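Local coordinates for protein carboxynorspermidine decarboxylase (Campylobacter jejuni subsp. jejuni 81116, PDB 3N29) that probably catalyses the PLP-dependent decarboxylation of carboxynorspermidine, and is held here with norspermidine in its active site, at residues K77-S82 and E272-Q277; V218-E221 and W226-Q229; Y358-K363 and D368-L373. All blocks are in the same frame, centred on the assembly; numbering follows the deposited sequence.

In the fold
The three contacts lie in one chain that combines an eight-stranded parallel beta/alpha-barrel with a mixed beta sheet. Contact 1 sits near the centre of the chain, joining the loop after barrel strand 71-75 to helix 272-275 after barrel strand 265-268, at the cofactor. Contact 2 is nested within the chain loop that contact 1 closes, on the outer layer of the barrel, its centre about 30 Å from that of contact 1. Contact 3 follows both in sequence and belongs to the mixed sheet; its centre is about 25 Å from that of contact 1 and about 51 Å from that of contact 2. The cofactor contact thus lies centrally, the other two on opposite sides of the chain's centre.

Contact 1 of 3, residues K77-S82 and E272-Q277; sequences KGFAFS and EAVGWQ. With PLP (pyridoxal-5'-phosphate), chain C; NSD (N-(3-aminopropyl)propane-1,3-diamine), chain D.
Phe79 packs against Gly275 and Val274 in the active-site region of a beta/alpha-barrel decarboxylase, where the loop after the first barrel strand faces the short helix after the eighth. Gly275 N lies over one face of the phenyl ring, offset toward the rim, and Phe79 CD1 comes within 3.7 Å of Gly275 CA. The Phe79 and Val274 side chains cross at about a right angle, with CD2 of the phenylalanine 3.9 Å from CG1 of the valine. Leu54 of helix 51-68 touches both, extending the apolar layer.

Beyond this packing, ligands bridge the two segments. Lys77 NZ is modelled with a covalent bond of 1.5 Å to PLP C4A, consistent with attachment of the cofactor to this lysine as in PLP enzymes, though longer than an ideal imine. From the other segment, the backbone N of Glu272 donates a hydrogen bond to PLP O1P, 2.9 Å long with an angle of 155° at the hydrogen. It belongs to the start of helix 272-275, whose N-terminal N-H groups present a partial positive charge that would probably stabilise the phosphate; Gly238 N and Gly271 N also bond to the cofactor. Asp308 OD2 gives norspermidine one acidic partner. The extended Glu272 side chain, with CG anti to the backbone N (chi1 176°), brings another: OE1 accepts a short hydrogen bond from norspermidine N1, 2.5 Å, a length to be read with caution.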
loop_
_atom_site.group_PDB
_atom_site.type_symbol
_atom_site.label_atom_id
_atom_site.label_comp_id
_atom_site.label_asym_id
_atom_site.label_seq_id
_atom_site.Cartn_x
_atom_site.Cartn_y
_atom_site.Cartn_z
ATOM N N LYS A 77 -12.383 -5.711 6.825
ATOM C CA LYS A 77 -11.049 -5.115 6.850
ATOM C C LYS A 77 -9.998 -6.058 6.321
ATOM O O LYS A 77 -9.212 -5.724 5.523
ATOM C CB LYS A 77 -10.630 -4.687 8.285
ATOM C CG LYS A 77 -9.318 -3.731 8.194
ATOM C CD LYS A 77 -8.819 -3.207 9.557
ATOM C CE LYS A 77 -9.478 -4.102 10.557
ATOM N NZ LYS A 77 -9.046 -3.887 12.102
ATOM N N GLY A 78 -9.987 -7.276 6.802
ATOM C CA GLY A 78 -8.937 -8.198 6.410
ATOM C C GLY A 78 -9.280 -9.151 5.258
ATOM O O GLY A 78 -8.380 -9.653 4.586
ATOM N N PHE A 79 -10.544 -9.453 5.075
ATOM C CA PHE A 79 -10.948 -10.465 4.114
ATOM C C PHE A 79 -12.255 -10.029 3.481
ATOM O O PHE A 79 -13.250 -9.909 4.191
ATOM C CB PHE A 79 -11.126 -11.823 4.801
ATOM C CG PHE A 79 -11.512 -12.949 3.899
ATOM C CD1 PHE A 79 -10.560 -13.677 3.224
ATOM C CD2 PHE A 79 -12.847 -13.295 3.706
ATOM C CE1 PHE A 79 -10.932 -14.755 2.422
ATOM C CE2 PHE A 79 -13.217 -14.361 2.844
ATOM C CZ PHE A 79 -12.249 -15.082 2.219
ATOM N N ALA A 80 -12.211 -9.736 2.169
ATOM C CA ALA A 80 -13.382 -9.227 1.498
ATOM C C ALA A 80 -13.506 -9.884 0.138
ATOM O O ALA A 80 -13.895 -9.233 -0.824
ATOM C CB ALA A 80 -13.279 -7.707 1.388
ATOM N N PHE A 81 -13.121 -11.150 0.018
ATOM C CA PHE A 81 -12.966 -11.781 -1.333
ATOM C C PHE A 81 -14.346 -11.911 -1.984
ATOM O O PHE A 81 -15.158 -12.700 -1.544
ATOM C CB PHE A 81 -12.322 -13.136 -1.164
ATOM C CG PHE A 81 -11.734 -13.723 -2.427
ATOM C CD1 PHE A 81 -10.411 -13.545 -2.738
ATOM C CD2 PHE A 81 -12.511 -14.494 -3.278
ATOM C CE1 PHE A 81 -9.862 -14.124 -3.901
ATOM C CE2 PHE A 81 -11.970 -15.055 -4.398
ATOM C CZ PHE A 81 -10.633 -14.850 -4.703
ATOM N N SER A 82 -14.597 -11.132 -3.037
ATOM C CA SER A 82 -15.962 -10.905 -3.499
ATOM C C SER A 82 -16.555 -12.250 -3.918
ATOM O O SER A 82 -17.709 -12.571 -3.602
ATOM C CB SER A 82 -15.926 -9.909 -4.650
ATOM O OG SER A 82 -15.184 -10.459 -5.706
ATOM N N GLU A 272 -9.236 -12.065 9.967
ATOM C CA GLU A 272 -8.133 -12.957 9.630
ATOM C C GLU A 272 -8.473 -14.430 9.797
ATOM O O GLU A 272 -8.155 -15.216 8.931
ATOM C CB GLU A 272 -6.908 -12.598 10.433
ATOM C CG GLU A 272 -5.749 -13.505 10.226
ATOM C CD GLU A 272 -4.478 -12.968 10.846
ATOM O OE1 GLU A 272 -4.421 -11.836 11.362
ATOM O OE2 GLU A 272 -3.559 -13.736 10.891
ATOM N N ALA A 273 -9.255 -14.742 10.807
ATOM C CA ALA A 273 -9.663 -16.101 11.068
ATOM C C ALA A 273 -10.461 -16.724 9.926
ATOM O O ALA A 273 -10.374 -17.889 9.693
ATOM C CB ALA A 273 -10.441 -16.160 12.325
ATOM N N VAL A 274 -11.284 -15.942 9.281
ATOM C CA VAL A 274 -12.007 -16.412 8.124
ATOM C C VAL A 274 -11.086 -16.784 6.967
ATOM O O VAL A 274 -11.252 -17.789 6.379
ATOM C CB VAL A 274 -13.049 -15.395 7.673
ATOM C CG1 VAL A 274 -13.740 -15.845 6.477
ATOM C CG2 VAL A 274 -14.042 -15.136 8.767
ATOM N N GLY A 275 -10.094 -15.945 6.706
ATOM C CA GLY A 275 -9.181 -16.111 5.601
ATOM C C GLY A 275 -7.916 -16.896 5.851
ATOM O O GLY A 275 -7.177 -17.132 4.959
ATOM N N TRP A 276 -7.712 -17.324 7.075
ATOM C CA TRP A 276 -6.486 -17.922 7.511
ATOM C C TRP A 276 -6.200 -19.211 6.764
ATOM O O TRP A 276 -6.940 -20.150 6.846
ATOM C CB TRP A 276 -6.535 -18.187 9.039
ATOM C CG TRP A 276 -5.354 -18.879 9.578
ATOM C CD1 TRP A 276 -5.252 -20.183 9.884
ATOM C CD2 TRP A 276 -4.085 -18.315 9.843
ATOM N NE1 TRP A 276 -4.014 -20.476 10.312
ATOM C CE2 TRP A 276 -3.273 -19.336 10.306
ATOM C CE3 TRP A 276 -3.549 -17.041 9.716
ATOM C CZ2 TRP A 276 -1.959 -19.124 10.647
ATOM C CZ3 TRP A 276 -2.261 -16.836 10.062
ATOM C CH2 TRP A 276 -1.479 -17.868 10.527
ATOM N N GLN A 277 -5.072 -19.217 6.081
ATOM C CA GLN A 277 -4.616 -20.349 5.320
ATOM C C GLN A 277 -5.671 -20.855 4.316
ATOM O O GLN A 277 -5.825 -22.015 4.137
ATOM C CB GLN A 277 -4.094 -21.456 6.226
ATOM C CG GLN A 277 -2.964 -20.999 7.057
ATOM C CD GLN A 277 -2.291 -22.044 7.880
ATOM O OE1 GLN A 277 -2.804 -23.102 8.108
ATOM N NE2 GLN A 277 -1.126 -21.715 8.356
HETATM N N1 PLP C . -13.343 -5.486 14.470
HETATM C C2 PLP C . -12.680 -4.291 14.444
HETATM C C2A PLP C . -13.313 -3.065 15.051
HETATM C C3 PLP C . -11.411 -4.236 13.789
HETATM O O3 PLP C . -10.719 -3.025 13.734
HETATM C C4 PLP C . -10.854 -5.388 13.200
HETATM C C4A PLP C . -9.521 -5.294 12.471
HETATM C C5 PLP C . -11.536 -6.611 13.293
HETATM C C6 PLP C . -12.790 -6.618 13.940
HETATM C C5A PLP C . -10.983 -7.883 12.692
HETATM O O4P PLP C . -9.687 -8.158 13.158
HETATM P P PLP C . -8.914 -9.474 12.763
HETATM O O1P PLP C . -8.907 -9.530 11.246
HETATM O O2P PLP C . -9.708 -10.675 13.333
HETATM O O3P PLP C . -7.602 -9.444 13.404
HETATM C C1 NSD D . -5.175 -8.244 11.799
HETATM N N1 NSD D . -5.021 -9.568 12.328
HETATM C C2 NSD D . -4.569 -7.194 12.666
HETATM N N2 NSD D . -4.741 -5.139 11.459
HETATM C C3 NSD D . -5.141 -5.840 12.437
HETATM N N3 NSD D . -2.695 -5.472 7.598
HETATM C C4 NSD D . -3.852 -5.458 10.615
HETATM C C5 NSD D . -3.589 -4.440 9.540
HETATM C C6 NSD D . -2.328 -4.755 8.775
#

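Contact 2 of 3, residues V218-E221 and W226-Q229; sequences VFEE and WIGQ
Phe219 and Ile227 make the principal apolar contact between the last turns of helix 209-223 and the loop that follows it, a local example of how a barrel helix is joined to its next strand. The touching group is the delta methyl of the isoleucine: Ile227 CD1 lies 3.6 Å from Phe219 CE2 and 4.0 Å from CD2. It meets the ring obliquely, nearest CE2. With CG1 anti to its own carbonyl carbon (chi1 -64°) and the chain extended beyond it (chi2 174°), Ile227 carries this methyl across to the helix. Phe219 contributes the end of its side chain to the meeting.

A looser apolar contact joins the same methyl to Glu220. Ile227 CD1 is 4.2 Å from Glu220 CA and 4.3 Å from its CG, so the aliphatic base of the glutamate continues the hydrophobic surface begun by the phenylalanine.

The polar end of Glu220 has partners outside the two segments. Its OE1 forms a salt bridge with Lys261 NZ and a hydrogen bond with Tyr262 OH, tying the acidic group to helix 248-262 while its methylene portion borders Ile227.

Aromatic neighbours enlarge the packing: the Phe219 ring also meets those of Phe201 and Phe223. Phe258 of helix 248-262 touches Phe219, Glu220 and Ile227, while Leu199 of barrel strand 198-200 touches Phe219 and Ile227, placing the contact between that neighbouring helix and the barrel wall.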
loop_
_atom_site.group_PDB
_atom_site.type_symbol
_atom_site.label_atom_id
_atom_site.label_comp_id
_atom_site.label_asym_id
_atom_site.label_seq_id
_atom_site.Cartn_x
_atom_site.Cartn_y
_atom_site.Cartn_z
ATOM N N VAL A 218 -10.725 -7.455 32.398
ATOM C CA VAL A 218 -10.521 -6.011 32.509
ATOM C C VAL A 218 -11.773 -5.227 32.073
ATOM O O VAL A 218 -12.195 -4.266 32.704
ATOM C CB VAL A 218 -9.274 -5.557 31.721
ATOM C CG1 VAL A 218 -9.108 -4.007 31.838
ATOM C CG2 VAL A 218 -8.055 -6.286 32.217
ATOM N N PHE A 219 -12.400 -5.672 31.011
ATOM C CA PHE A 219 -13.654 -5.059 30.561
ATOM C C PHE A 219 -14.772 -5.115 31.615
ATOM O O PHE A 219 -15.486 -4.109 31.831
ATOM C CB PHE A 219 -14.079 -5.758 29.291
ATOM C CG PHE A 219 -15.396 -5.280 28.724
ATOM C CD1 PHE A 219 -15.541 -3.994 28.242
ATOM C CD2 PHE A 219 -16.480 -6.151 28.635
ATOM C CE1 PHE A 219 -16.779 -3.558 27.679
ATOM C CE2 PHE A 219 -17.710 -5.744 28.072
ATOM C CZ PHE A 219 -17.868 -4.438 27.605
ATOM N N GLU A 220 -14.959 -6.275 32.259
ATOM C CA GLU A 220 -15.979 -6.352 33.311
ATOM C C GLU A 220 -15.622 -5.533 34.542
ATOM O O GLU A 220 -16.487 -4.932 35.185
ATOM C CB GLU A 220 -16.258 -7.815 33.710
ATOM C CG GLU A 220 -16.746 -8.622 32.543
ATOM C CD GLU A 220 -17.130 -10.044 32.960
ATOM O OE1 GLU A 220 -17.920 -10.166 33.898
ATOM O OE2 GLU A 220 -16.637 -11.003 32.348
ATOM N N GLU A 221 -14.338 -5.485 34.856
ATOM C CA GLU A 221 -13.916 -4.733 36.013
ATOM C C GLU A 221 -14.217 -3.234 35.769
ATOM O O GLU A 221 -14.813 -2.594 36.630
ATOM C CB GLU A 221 -12.451 -4.998 36.295
ATOM C CG GLU A 221 -11.991 -4.601 37.656
ATOM C CD GLU A 221 -10.633 -3.939 37.591
ATOM O OE1 GLU A 221 -9.676 -4.475 38.181
ATOM O OE2 GLU A 221 -10.516 -2.892 36.911
ATOM N N TRP A 226 -22.305 -1.020 33.592
ATOM C CA TRP A 226 -23.165 -0.665 32.479
ATOM C C TRP A 226 -23.510 -1.812 31.517
ATOM O O TRP A 226 -24.201 -1.594 30.553
ATOM C CB TRP A 226 -22.500 0.474 31.668
ATOM C CG TRP A 226 -22.218 1.648 32.522
ATOM C CD1 TRP A 226 -23.134 2.481 33.110
ATOM C CD2 TRP A 226 -20.950 2.121 32.883
ATOM N NE1 TRP A 226 -22.495 3.446 33.831
ATOM C CE2 TRP A 226 -21.147 3.245 33.727
ATOM C CE3 TRP A 226 -19.651 1.706 32.596
ATOM C CZ2 TRP A 226 -20.088 3.988 34.243
ATOM C CZ3 TRP A 226 -18.595 2.430 33.123
ATOM C CH2 TRP A 226 -18.815 3.564 33.937
ATOM N N ILE A 227 -23.027 -3.023 31.747
ATOM C CA ILE A 227 -23.172 -4.110 30.777
ATOM C C ILE A 227 -24.577 -4.719 30.894
ATOM O O ILE A 227 -25.209 -5.080 29.887
ATOM C CB ILE A 227 -22.074 -5.162 31.017
ATOM C CG1 ILE A 227 -20.673 -4.566 30.757
ATOM C CG2 ILE A 227 -22.232 -6.356 30.150
ATOM C CD1 ILE A 227 -19.508 -5.579 31.146
ATOM N N GLY A 228 -25.104 -4.750 32.131
ATOM C CA GLY A 228 -26.388 -5.403 32.404
ATOM C C GLY A 228 -27.552 -4.753 31.687
ATOM O O GLY A 228 -28.578 -5.399 31.414
ATOM N N GLN A 229 -27.408 -3.474 31.357
ATOM C CA GLN A 229 -28.513 -2.743 30.755
ATOM C C GLN A 229 -28.549 -2.882 29.244
ATOM O O GLN A 229 -29.477 -2.407 28.587
ATOM C CB GLN A 229 -28.494 -1.269 31.195
ATOM C CG GLN A 229 -27.290 -0.460 30.590
ATOM C CD GLN A 229 -26.959 0.786 31.372
ATOM O OE1 GLN A 229 -26.763 0.742 32.595
ATOM N NE2 GLN A 229 -26.843 1.917 30.658
#

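Contact 3 of 3, residues Y358-K363 and D368-L373; sequences YAFDKK and DKIVFL
Phe360 and Ile370 face each other across two well-separated strand segments, their CA atoms 10.7 Å apart. The spacing is that of side-chain packing between layers, too wide for direct backbone pairing. Each segment instead pairs with other strands of the curled mixed sheet: Phe360 makes backbone hydrogen bonds with Phe340, and Ile370 does so with Ala283. Near the connection between the two segments, the CA atoms of Lys363 and Asp368 remain 9.9 Å apart.

Between the layers, the Phe360 and Ile370 side chains cross at about a right angle. The delta methyl of Ile370 approaches the phenyl ring obliquely, with CD1 3.9 Å from CZ and 4.0 Å from CE1. In Ile370, CG1 stands anti to the carbonyl carbon (chi1 -55°), and a further bend at chi2 (-73°) directs CD1 to the ring. A looser contact lies farther along: Tyr358 OH comes to the edge of the Phe372 ring, near its plane, 4.3 Å from CE1. Val318 touches both of these aromatic side chains.

At the other end, Lys362 NZ lies 4.9 Å from Asp368 OD2, too far for a salt bridge, so any attraction between the opposite charges is probably weak. The chemistry is thus divided: van der Waals packing joins the layers, while the polar ends of Tyr358 and Asp368 are satisfied by hydrogen-bond partners outside the two segments, Ser316 O and Lys365 N.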
loop_
_atom_site.group_PDB
_atom_site.type_symbol
_atom_site.label_atom_id
_atom_site.label_comp_id
_atom_site.label_asym_id
_atom_site.label_seq_id
_atom_site.Cartn_x
_atom_site.Cartn_y
_atom_site.Cartn_z
ATOM N N TYR A 358 15.525 -18.262 0.077
ATOM C CA TYR A 358 14.849 -19.519 0.330
ATOM C C TYR A 358 15.627 -20.680 -0.274
ATOM O O TYR A 358 16.366 -20.515 -1.288
ATOM C CB TYR A 358 13.451 -19.499 -0.320
ATOM C CG TYR A 358 12.477 -18.416 0.125
ATOM C CD1 TYR A 358 11.430 -18.712 0.970
ATOM C CD2 TYR A 358 12.604 -17.083 -0.316
ATOM C CE1 TYR A 358 10.521 -17.740 1.359
ATOM C CE2 TYR A 358 11.663 -16.075 0.091
ATOM C CZ TYR A 358 10.638 -16.420 0.924
ATOM O OH TYR A 358 9.712 -15.466 1.294
ATOM N N ALA A 359 15.451 -21.846 0.346
ATOM C CA ALA A 359 16.100 -23.055 -0.017
ATOM C C ALA A 359 15.051 -23.923 -0.686
ATOM O O ALA A 359 13.956 -24.111 -0.103
ATOM C CB ALA A 359 16.606 -23.785 1.214
ATOM N N PHE A 360 15.412 -24.431 -1.869
ATOM C CA PHE A 360 14.601 -25.379 -2.641
ATOM C C PHE A 360 15.346 -26.721 -2.812
ATOM O O PHE A 360 16.587 -26.749 -2.710
ATOM C CB PHE A 360 14.289 -24.791 -4.029
ATOM C CG PHE A 360 13.447 -23.535 -4.006
ATOM C CD1 PHE A 360 12.067 -23.595 -4.226
ATOM C CD2 PHE A 360 14.023 -22.287 -3.806
ATOM C CE1 PHE A 360 11.279 -22.442 -4.264
ATOM C CE2 PHE A 360 13.230 -21.142 -3.798
ATOM C CZ PHE A 360 11.872 -21.208 -4.007
ATOM N N ASP A 361 14.585 -27.798 -3.087
ATOM C CA ASP A 361 15.119 -29.150 -3.396
ATOM C C ASP A 361 15.687 -29.324 -4.793
ATOM O O ASP A 361 16.332 -30.331 -5.074
ATOM C CB ASP A 361 13.980 -30.174 -3.365
ATOM C CG ASP A 361 13.599 -30.553 -1.988
ATOM O OD1 ASP A 361 14.152 -29.976 -1.025
ATOM O OD2 ASP A 361 12.760 -31.466 -1.856
ATOM N N LYS A 362 15.383 -28.404 -5.692
ATOM C CA LYS A 362 15.920 -28.473 -7.056
ATOM C C LYS A 362 16.112 -27.069 -7.609
ATOM O O LYS A 362 15.574 -26.116 -7.042
ATOM C CB LYS A 362 14.950 -29.264 -7.938
ATOM C CG LYS A 362 13.516 -28.856 -7.746
ATOM C CD LYS A 362 12.606 -29.296 -8.939
ATOM C CE LYS A 362 11.398 -28.331 -9.060
ATOM N NZ LYS A 362 10.602 -28.563 -10.332
ATOM N N LYS A 363 16.906 -26.923 -8.661
ATOM C CA LYS A 363 17.148 -25.616 -9.222
ATOM C C LYS A 363 15.870 -25.081 -9.789
ATOM O O LYS A 363 15.043 -25.825 -10.274
ATOM C CB LYS A 363 18.192 -25.647 -10.349
ATOM C CG LYS A 363 19.558 -25.970 -9.834
ATOM C CD LYS A 363 20.549 -26.194 -10.994
ATOM C CE LYS A 363 21.934 -26.316 -10.451
ATOM N NZ LYS A 363 22.429 -24.992 -10.030
ATOM N N ASP A 368 9.054 -21.529 -13.980
ATOM C CA ASP A 368 8.571 -22.156 -12.759
ATOM C C ASP A 368 7.596 -21.271 -11.950
ATOM O O ASP A 368 7.661 -20.039 -11.961
ATOM C CB ASP A 368 9.705 -22.582 -11.851
ATOM C CG ASP A 368 10.483 -23.767 -12.358
ATOM O OD1 ASP A 368 10.095 -24.377 -13.369
ATOM O OD2 ASP A 368 11.562 -24.018 -11.763
ATOM N N LYS A 369 6.672 -21.925 -11.250
ATOM C CA LYS A 369 5.687 -21.215 -10.451
ATOM C C LYS A 369 6.218 -21.226 -8.998
ATOM O O LYS A 369 6.614 -22.317 -8.468
ATOM C CB LYS A 369 4.354 -21.915 -10.502
ATOM C CG LYS A 369 3.761 -22.098 -11.898
ATOM C CD LYS A 369 3.077 -20.855 -12.342
ATOM C CE LYS A 369 2.028 -21.111 -13.363
ATOM N NZ LYS A 369 2.608 -21.663 -14.613
ATOM N N ILE A 370 6.196 -20.050 -8.369
ATOM C CA ILE A 370 6.509 -19.837 -6.929
ATOM C C ILE A 370 5.194 -19.537 -6.207
ATOM O O ILE A 370 4.387 -18.648 -6.635
ATOM C CB ILE A 370 7.414 -18.692 -6.735
ATOM C CG1 ILE A 370 8.697 -18.870 -7.583
ATOM C CG2 ILE A 370 7.627 -18.408 -5.253
ATOM C CD1 ILE A 370 9.645 -19.978 -6.963
ATOM N N VAL A 371 4.905 -20.323 -5.180
ATOM C CA VAL A 371 3.627 -20.252 -4.476
ATOM C C VAL A 371 3.886 -19.667 -3.073
ATOM O O VAL A 371 4.494 -20.317 -2.179
ATOM C CB VAL A 371 2.960 -21.653 -4.412
ATOM C CG1 VAL A 371 1.610 -21.626 -3.631
ATOM C CG2 VAL A 371 2.805 -22.200 -5.834
ATOM N N PHE A 372 3.495 -18.421 -2.883
ATOM C CA PHE A 372 3.573 -17.742 -1.587
ATOM C C PHE A 372 2.335 -18.147 -0.752
ATOM O O PHE A 372 1.149 -17.897 -1.124
ATOM C CB PHE A 372 3.652 -16.220 -1.758
ATOM C CG PHE A 372 4.937 -15.752 -2.373
ATOM C CD1 PHE A 372 6.083 -15.715 -1.624
ATOM C CD2 PHE A 372 4.993 -15.436 -3.690
ATOM C CE1 PHE A 372 7.318 -15.296 -2.249
ATOM C CE2 PHE A 372 6.188 -15.074 -4.330
ATOM C CZ PHE A 372 7.340 -14.992 -3.586
ATOM N N LEU A 373 2.629 -18.728 0.397
ATOM C CA LEU A 373 1.579 -19.382 1.222
ATOM C C LEU A 373 0.794 -18.352 2.044
ATOM O O LEU A 373 1.393 -17.407 2.608
ATOM C CB LEU A 373 2.223 -20.433 2.161
ATOM C CG LEU A 373 2.880 -21.606 1.419
ATOM C CD1 LEU A 373 3.520 -22.594 2.480
ATOM C CD2 LEU A 373 1.871 -22.382 0.548
#